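Local coordinates for hypothetical protein (Bacteroides uniformis ATCC 8492, PDB 4QRL) that is of unknown function but has a lipocalin-like beta-barrel fold, whose relatives often bind small hydrophobic molecules, at residues A[18-21]-A[22-26]; A[77-80]-A[81-85]. All blocks are in the same frame, centred on the assembly; numbering follows the deposited sequence.

Contact 1: A[18-21]-A[22-26]; sequences YQYA and DGTSE
The first torsion of Y20 brings its ring alongside T24, across the turn. CG lies beside the backbone N and anti to the carbonyl carbon (chi1 -69°), which sends the ring back along the strand 25-26 side. The Y20 ring lies with its edge toward the other arm. T24 O is near the ring plane, 3.6 Å from Y20 CD2, and E26 CB lies at the same edge further out. Water 1 sits in the ring plane; it is 2.7 Å from Y20 OH and donates to E26 OE1, so it links the two side-chain ends. Water 2 donates to Y20 O and, weakly, to T24 O.

The turn has side-chain bonds of its own. In D22, CG sits between the backbone N and the carbonyl carbon (chi1 64°), which brings OD1 to T24 N and OG1. The backbone N of T24 donates to D22 OD1 at 3.0 Å, nearly along the C-O axis, which makes an Asx turn. The hydroxyl T24 OG1 donates to the same D22 OD1 at 2.8 Å, from above the carboxylate plane. Two donors of one residue thus fix the rotation of the carboxylate.

The backbone closes the loop. Y20 N donates to T24 O at 2.7 Å, and G23 N donates to Y20 O at 2.9 Å. Y18 and E26 form a hydrogen-bonded antiparallel pair; Q19 and S25 form the next, non-hydrogen-bonded one. Q19 NE2 is hydrogen-bonded to Q17 OE1. G23 has a positive phi of 103°, where a CB would press on the preceding carbonyl O. Together these features make a beta hairpin with a type I turn from Y20 to G23 plus a G1 beta bulge at G23, joining the first two strands of the lipocalin-like barrel.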
ATOM      1  N   TYR A  18      -2.174  -9.273   5.298  1.00 23.89           N
ATOM      2  CA  TYR A  18      -2.377  -8.301   6.357  1.00 24.10           C
ATOM      3  C   TYR A  18      -2.236  -9.018   7.663  1.00 27.05           C
ATOM      4  O   TYR A  18      -2.787 -10.110   7.821  1.00 28.16           O
ATOM      5  CB  TYR A  18      -3.740  -7.593   6.310  1.00 25.28           C
ATOM      6  CG  TYR A  18      -3.885  -6.518   5.265  1.00 26.24           C
ATOM      7  CD1 TYR A  18      -3.206  -5.308   5.381  1.00 28.54           C
ATOM      8  CD2 TYR A  18      -4.789  -6.660   4.218  1.00 27.18           C
ATOM      9  CE1 TYR A  18      -3.370  -4.296   4.441  1.00 27.77           C
ATOM     10  CE2 TYR A  18      -4.958  -5.659   3.271  1.00 28.33           C
ATOM     11  CZ  TYR A  18      -4.235  -4.485   3.378  1.00 32.47           C
ATOM     12  OH  TYR A  18      -4.431  -3.492   2.458  1.00 31.67           O
ATOM     13  N   GLN A  19      -1.551  -8.408   8.636  1.00 23.85           N
ATOM     14  CA  GLN A  19      -1.492  -8.993   9.973  1.00 24.15           C
ATOM     15  C   GLN A  19      -2.155  -7.989  10.866  1.00 27.83           C
ATOM     16  O   GLN A  19      -1.599  -6.936  11.148  1.00 26.09           O
ATOM     17  CB  GLN A  19      -0.072  -9.328  10.407  1.00 24.46           C
ATOM     18  CG  GLN A  19       0.538 -10.425   9.565  1.00 28.79           C
ATOM     19  CD  GLN A  19       1.953 -10.690   9.974  1.00 41.01           C
ATOM     20  OE1 GLN A  19       2.495 -10.060  10.892  1.00 31.69           O
ATOM     21  NE2 GLN A  19       2.593 -11.591   9.263  1.00 37.71           N
ATOM     22  N   TYR A  20      -3.386  -8.278  11.243  1.00 25.56           N
ATOM     23  CA  TYR A  20      -4.155  -7.334  11.991  1.00 26.38           C
ATOM     24  C   TYR A  20      -3.736  -7.233  13.441  1.00 32.76           C
ATOM     25  O   TYR A  20      -3.259  -8.204  14.044  1.00 33.63           O
ATOM     26  CB  TYR A  20      -5.640  -7.673  11.844  1.00 28.43           C
ATOM     27  CG  TYR A  20      -6.127  -7.400  10.436  1.00 27.60           C
ATOM     28  CD1 TYR A  20      -6.468  -6.113  10.033  1.00 28.65           C
ATOM     29  CD2 TYR A  20      -6.288  -8.436   9.518  1.00 27.46           C
ATOM     30  CE1 TYR A  20      -6.906  -5.853   8.738  1.00 28.92           C
ATOM     31  CE2 TYR A  20      -6.727  -8.187   8.217  1.00 27.55           C
ATOM     32  CZ  TYR A  20      -7.055  -6.895   7.838  1.00 34.09           C
ATOM     33  OH  TYR A  20      -7.566  -6.641   6.584  1.00 32.57           O
ATOM     34  N   ALA A  21      -3.928  -6.035  14.002  1.00 32.19           N
ATOM     35  CA  ALA A  21      -3.576  -5.721  15.379  1.00 34.67           C
ATOM     36  C   ALA A  21      -4.212  -6.684  16.377  1.00 41.99           C
ATOM     37  O   ALA A  21      -3.565  -7.031  17.365  1.00 44.83           O
ATOM     38  CB  ALA A  21      -3.977  -4.301  15.699  1.00 36.43           C
ATOM     39  N   ASP A  22      -5.433  -7.191  16.091  1.00 38.11           N
ATOM     40  CA  ASP A  22      -6.123  -8.134  16.984  1.00 38.43           C
ATOM     41  C   ASP A  22      -5.594  -9.572  16.875  1.00 41.62           C
ATOM     42  O   ASP A  22      -6.160 -10.444  17.517  1.00 42.19           O
ATOM     43  CB  ASP A  22      -7.665  -8.125  16.750  1.00 40.10           C
ATOM     44  CG  ASP A  22      -8.134  -8.588  15.376  1.00 44.84           C
ATOM     45  OD1 ASP A  22      -7.382  -9.360  14.705  1.00 38.41           O
ATOM     46  OD2 ASP A  22      -9.266  -8.222  14.982  1.00 48.81           O
ATOM     47  N   GLY A  23      -4.567  -9.817  16.039  1.00 38.84           N
ATOM     48  CA  GLY A  23      -3.955 -11.138  15.883  1.00 38.01           C
ATOM     49  C   GLY A  23      -4.331 -11.903  14.627  1.00 40.26           C
ATOM     50  O   GLY A  23      -3.651 -12.868  14.255  1.00 39.67           O
ATOM     51  N   THR A  24      -5.396 -11.464  13.941  1.00 34.18           N
ATOM     52  CA  THR A  24      -5.860 -12.107  12.715  1.00 32.51           C
ATOM     53  C   THR A  24      -4.883 -11.843  11.566  1.00 35.39           C
ATOM     54  O   THR A  24      -4.332 -10.748  11.460  1.00 34.13           O
ATOM     55  CB  THR A  24      -7.269 -11.585  12.377  1.00 38.80           C
ATOM     56  OG1 THR A  24      -8.088 -11.755  13.525  1.00 40.40           O
ATOM     57  CG2 THR A  24      -7.906 -12.280  11.169  1.00 35.97           C
ATOM     58  N   SER A  25      -4.683 -12.848  10.699  1.00 32.15           N
ATOM     59  CA  SER A  25      -3.890 -12.699   9.486  1.00 30.60           C
ATOM     60  C   SER A  25      -4.746 -13.110   8.289  1.00 32.11           C
ATOM     61  O   SER A  25      -5.546 -14.036   8.394  1.00 31.71           O
ATOM     62  CB  SER A  25      -2.588 -13.496   9.557  1.00 34.79           C
ATOM     63  OG  SER A  25      -2.771 -14.857   9.194  1.00 47.51           O
ATOM     64  N   GLU A  26      -4.623 -12.394   7.177  1.00 26.92           N
ATOM     65  CA  GLU A  26      -5.367 -12.738   5.975  1.00 25.74           C
ATOM     66  C   GLU A  26      -4.537 -12.533   4.751  1.00 28.17           C
ATOM     67  O   GLU A  26      -3.899 -11.490   4.608  1.00 27.05           O
ATOM     68  CB  GLU A  26      -6.666 -11.921   5.868  1.00 26.89           C
ATOM     69  CG  GLU A  26      -7.606 -12.473   4.809  1.00 30.92           C
ATOM     70  CD  GLU A  26      -8.987 -11.858   4.812  1.00 45.78           C
ATOM     71  OE1 GLU A  26      -9.113 -10.636   5.062  1.00 30.09           O
ATOM     72  OE2 GLU A  26      -9.940 -12.595   4.478  1.00 36.74           O
TER
HETATM   73  O   HOH W   1      -7.604  -8.678   4.784  1.00 34.50           O
HETATM   74  O   HOH W   2      -1.727 -10.217  13.484  1.00 46.65           O

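Contact 2: A[77-80]-A[81-85]; sequences KNYD and TYFGW
Y79 O accepts from F83 N at 2.8 Å and N78 O accepts from T81 N, so residues 79-82 form one short helical turn with N78 at the N-cap position. N78 and T81 lie side by side, and N78 ND2 gives a weak bond to T81 OG1.

Y79 carries most of the side-chain contact. Its CG is anti to the backbone N (chi1 -177°), and the ring runs along the chain that leaves the helix. G84 N lies over one ring face, offset toward the rim. The hydroxyl Y79 OH donates to W85 O at 2.7 Å, in the carbonyl plane and on a lone pair. Y79 and F83 cross at about a right angle, with Y79 CE1 3.6 Å from F83 CB. The W85 ring takes F83 CD1 over one face, 3.4 Å above its plane and offset toward the rim. A phenylalanine in place of Y79 would probably keep the ring packing but leave W85 O without this donor, freeing the exit from the helix to shift. D80 OD1 lies 3.4 Å from G84 CA.

Y79, F83 and W85 pack on L69 of strand 64-69, with F83 also edge-to-face with F54, while Y82 touches C44 and F83 touches A42, both of strand 39-45.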
ATOM      1  N   LYS A  77     -15.037   4.983  -6.366  1.00 33.12           N
ATOM      2  CA  LYS A  77     -16.110   4.152  -5.778  1.00 33.27           C
ATOM      3  C   LYS A  77     -15.525   2.963  -4.950  1.00 33.23           C
ATOM      4  O   LYS A  77     -16.172   2.493  -4.025  1.00 32.27           O
ATOM      5  CB  LYS A  77     -17.074   3.636  -6.867  1.00 38.47           C
ATOM      6  CG  LYS A  77     -16.509   2.488  -7.719  1.00 46.99           C
ATOM      7  CD  LYS A  77     -17.451   2.060  -8.852  1.00 63.69           C
ATOM      8  CE  LYS A  77     -16.802   1.079  -9.809  1.00 72.53           C
ATOM      9  NZ  LYS A  77     -15.701   1.698 -10.606  1.00 78.87           N
ATOM     10  N   ASN A  78     -14.298   2.503  -5.274  1.00 30.03           N
ATOM     11  CA  ASN A  78     -13.671   1.412  -4.522  1.00 28.80           C
ATOM     12  C   ASN A  78     -12.664   1.900  -3.489  1.00 31.51           C
ATOM     13  O   ASN A  78     -11.989   1.066  -2.883  1.00 30.21           O
ATOM     14  CB  ASN A  78     -13.013   0.399  -5.453  1.00 31.58           C
ATOM     15  CG  ASN A  78     -14.017  -0.571  -5.982  1.00 49.76           C
ATOM     16  OD1 ASN A  78     -14.365  -0.555  -7.156  1.00 44.55           O
ATOM     17  ND2 ASN A  78     -14.573  -1.367  -5.096  1.00 43.22           N
ATOM     18  N   TYR A  79     -12.596   3.224  -3.226  1.00 29.50           N
ATOM     19  CA  TYR A  79     -11.630   3.773  -2.265  1.00 29.94           C
ATOM     20  C   TYR A  79     -11.648   3.077  -0.862  1.00 35.05           C
ATOM     21  O   TYR A  79     -10.585   2.680  -0.366  1.00 33.93           O
ATOM     22  CB  TYR A  79     -11.821   5.275  -2.104  1.00 31.62           C
ATOM     23  CG  TYR A  79     -10.800   5.901  -1.191  1.00 33.59           C
ATOM     24  CD1 TYR A  79      -9.452   5.944  -1.544  1.00 32.81           C
ATOM     25  CD2 TYR A  79     -11.167   6.407   0.055  1.00 36.34           C
ATOM     26  CE1 TYR A  79      -8.499   6.469  -0.683  1.00 30.67           C
ATOM     27  CE2 TYR A  79     -10.223   6.980   0.906  1.00 37.07           C
ATOM     28  CZ  TYR A  79      -8.888   7.010   0.527  1.00 39.38           C
ATOM     29  OH  TYR A  79      -7.943   7.577   1.345  1.00 37.82           O
ATOM     30  N   ASP A  80     -12.828   2.873  -0.263  1.00 31.64           N
ATOM     31  CA  ASP A  80     -12.910   2.236   1.067  1.00 30.56           C
ATOM     32  C   ASP A  80     -12.671   0.727   1.074  1.00 34.20           C
ATOM     33  O   ASP A  80     -12.444   0.145   2.144  1.00 33.39           O
ATOM     34  CB  ASP A  80     -14.251   2.520   1.720  1.00 32.55           C
ATOM     35  CG  ASP A  80     -14.494   3.970   2.066  1.00 37.10           C
ATOM     36  OD1 ASP A  80     -13.516   4.751   2.090  1.00 36.68           O
ATOM     37  OD2 ASP A  80     -15.655   4.321   2.340  1.00 40.30           O
ATOM     38  N   THR A  81     -12.699   0.098  -0.102  1.00 29.62           N
ATOM     39  CA  THR A  81     -12.429  -1.321  -0.221  1.00 29.76           C
ATOM     40  C   THR A  81     -10.939  -1.569  -0.022  1.00 33.99           C
ATOM     41  O   THR A  81     -10.545  -2.565   0.598  1.00 34.24           O
ATOM     42  CB  THR A  81     -12.900  -1.826  -1.602  1.00 36.07           C
ATOM     43  OG1 THR A  81     -14.271  -1.501  -1.753  1.00 39.55           O
ATOM     44  CG2 THR A  81     -12.706  -3.313  -1.794  1.00 31.65           C
ATOM     45  N   TYR A  82     -10.110  -0.664  -0.558  1.00 30.09           N
ATOM     46  CA  TYR A  82      -8.669  -0.900  -0.577  1.00 28.81           C
ATOM     47  C   TYR A  82      -7.855   0.041   0.270  1.00 34.50           C
ATOM     48  O   TYR A  82      -6.722  -0.310   0.612  1.00 34.57           O
ATOM     49  CB  TYR A  82      -8.177  -0.853  -2.020  1.00 29.00           C
ATOM     50  CG  TYR A  82      -8.802  -1.934  -2.882  1.00 29.27           C
ATOM     51  CD1 TYR A  82      -8.437  -3.271  -2.731  1.00 30.97           C
ATOM     52  CD2 TYR A  82      -9.770  -1.625  -3.828  1.00 30.47           C
ATOM     53  CE1 TYR A  82      -9.011  -4.269  -3.512  1.00 30.86           C
ATOM     54  CE2 TYR A  82     -10.362  -2.616  -4.607  1.00 31.50           C
ATOM     55  CZ  TYR A  82      -9.968  -3.935  -4.453  1.00 34.94           C
ATOM     56  OH  TYR A  82     -10.540  -4.910  -5.210  1.00 32.37           O
ATOM     57  N   PHE A  83      -8.393   1.230   0.593  1.00 30.62           N
ATOM     58  CA  PHE A  83      -7.673   2.226   1.370  1.00 30.09           C
ATOM     59  C   PHE A  83      -8.551   2.771   2.486  1.00 35.79           C
ATOM     60  O   PHE A  83      -8.415   2.315   3.631  1.00 35.32           O
ATOM     61  CB  PHE A  83      -7.128   3.333   0.435  1.00 30.07           C
ATOM     62  CG  PHE A  83      -6.068   2.807  -0.507  1.00 30.17           C
ATOM     63  CD1 PHE A  83      -4.741   2.696  -0.096  1.00 32.76           C
ATOM     64  CD2 PHE A  83      -6.402   2.373  -1.790  1.00 30.31           C
ATOM     65  CE1 PHE A  83      -3.762   2.181  -0.955  1.00 32.64           C
ATOM     66  CE2 PHE A  83      -5.435   1.823  -2.629  1.00 32.91           C
ATOM     67  CZ  PHE A  83      -4.124   1.726  -2.205  1.00 30.97           C
ATOM     68  N   GLY A  84      -9.444   3.714   2.169  1.00 32.26           N
ATOM     69  CA  GLY A  84     -10.325   4.295   3.179  1.00 33.95           C
ATOM     70  C   GLY A  84      -9.601   5.220   4.141  1.00 37.36           C
ATOM     71  O   GLY A  84     -10.111   5.513   5.218  1.00 37.24           O
ATOM     72  N   TRP A  85      -8.392   5.694   3.758  1.00 33.65           N
ATOM     73  CA  TRP A  85      -7.599   6.572   4.618  1.00 32.72           C
ATOM     74  C   TRP A  85      -8.230   7.931   4.762  1.00 37.40           C
ATOM     75  O   TRP A  85      -8.680   8.487   3.754  1.00 37.34           O
ATOM     76  CB  TRP A  85      -6.170   6.749   4.079  1.00 29.57           C
ATOM     77  CG  TRP A  85      -5.378   5.494   3.883  1.00 29.13           C
ATOM     78  CD1 TRP A  85      -5.536   4.299   4.522  1.00 31.46           C
ATOM     79  CD2 TRP A  85      -4.234   5.347   3.033  1.00 28.06           C
ATOM     80  NE1 TRP A  85      -4.605   3.395   4.068  1.00 30.06           N
ATOM     81  CE2 TRP A  85      -3.772   4.019   3.177  1.00 30.41           C
ATOM     82  CE3 TRP A  85      -3.561   6.211   2.146  1.00 29.00           C
ATOM     83  CZ2 TRP A  85      -2.649   3.545   2.508  1.00 28.67           C
ATOM     84  CZ3 TRP A  85      -2.440   5.735   1.484  1.00 28.78           C
ATOM     85  CH2 TRP A  85      -2.008   4.412   1.652  1.00 28.89           C
TER

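How the contacts relate
From the N terminus, strand 11-19 leads into contact 1, which closes the tight turn to strand 25-36. The chain then runs through strands 39-45, 51-61 and 64-69 and the short helix 71-74 before contact 2 opens. The two contacts are in series and neither nest nor cross. Contact 1 ties the first two barrel strands at a hairpin end. Contact 2 shapes helix 79-82 and the chain leaving it, within the connection from strand 64-69 to strand 89-97. Their centres are about 19 Å apart, and their nearest atoms come to about 4 Å without touching. Contact 1 belongs to the barrel wall; contact 2 lies in a connection that packs on its strands.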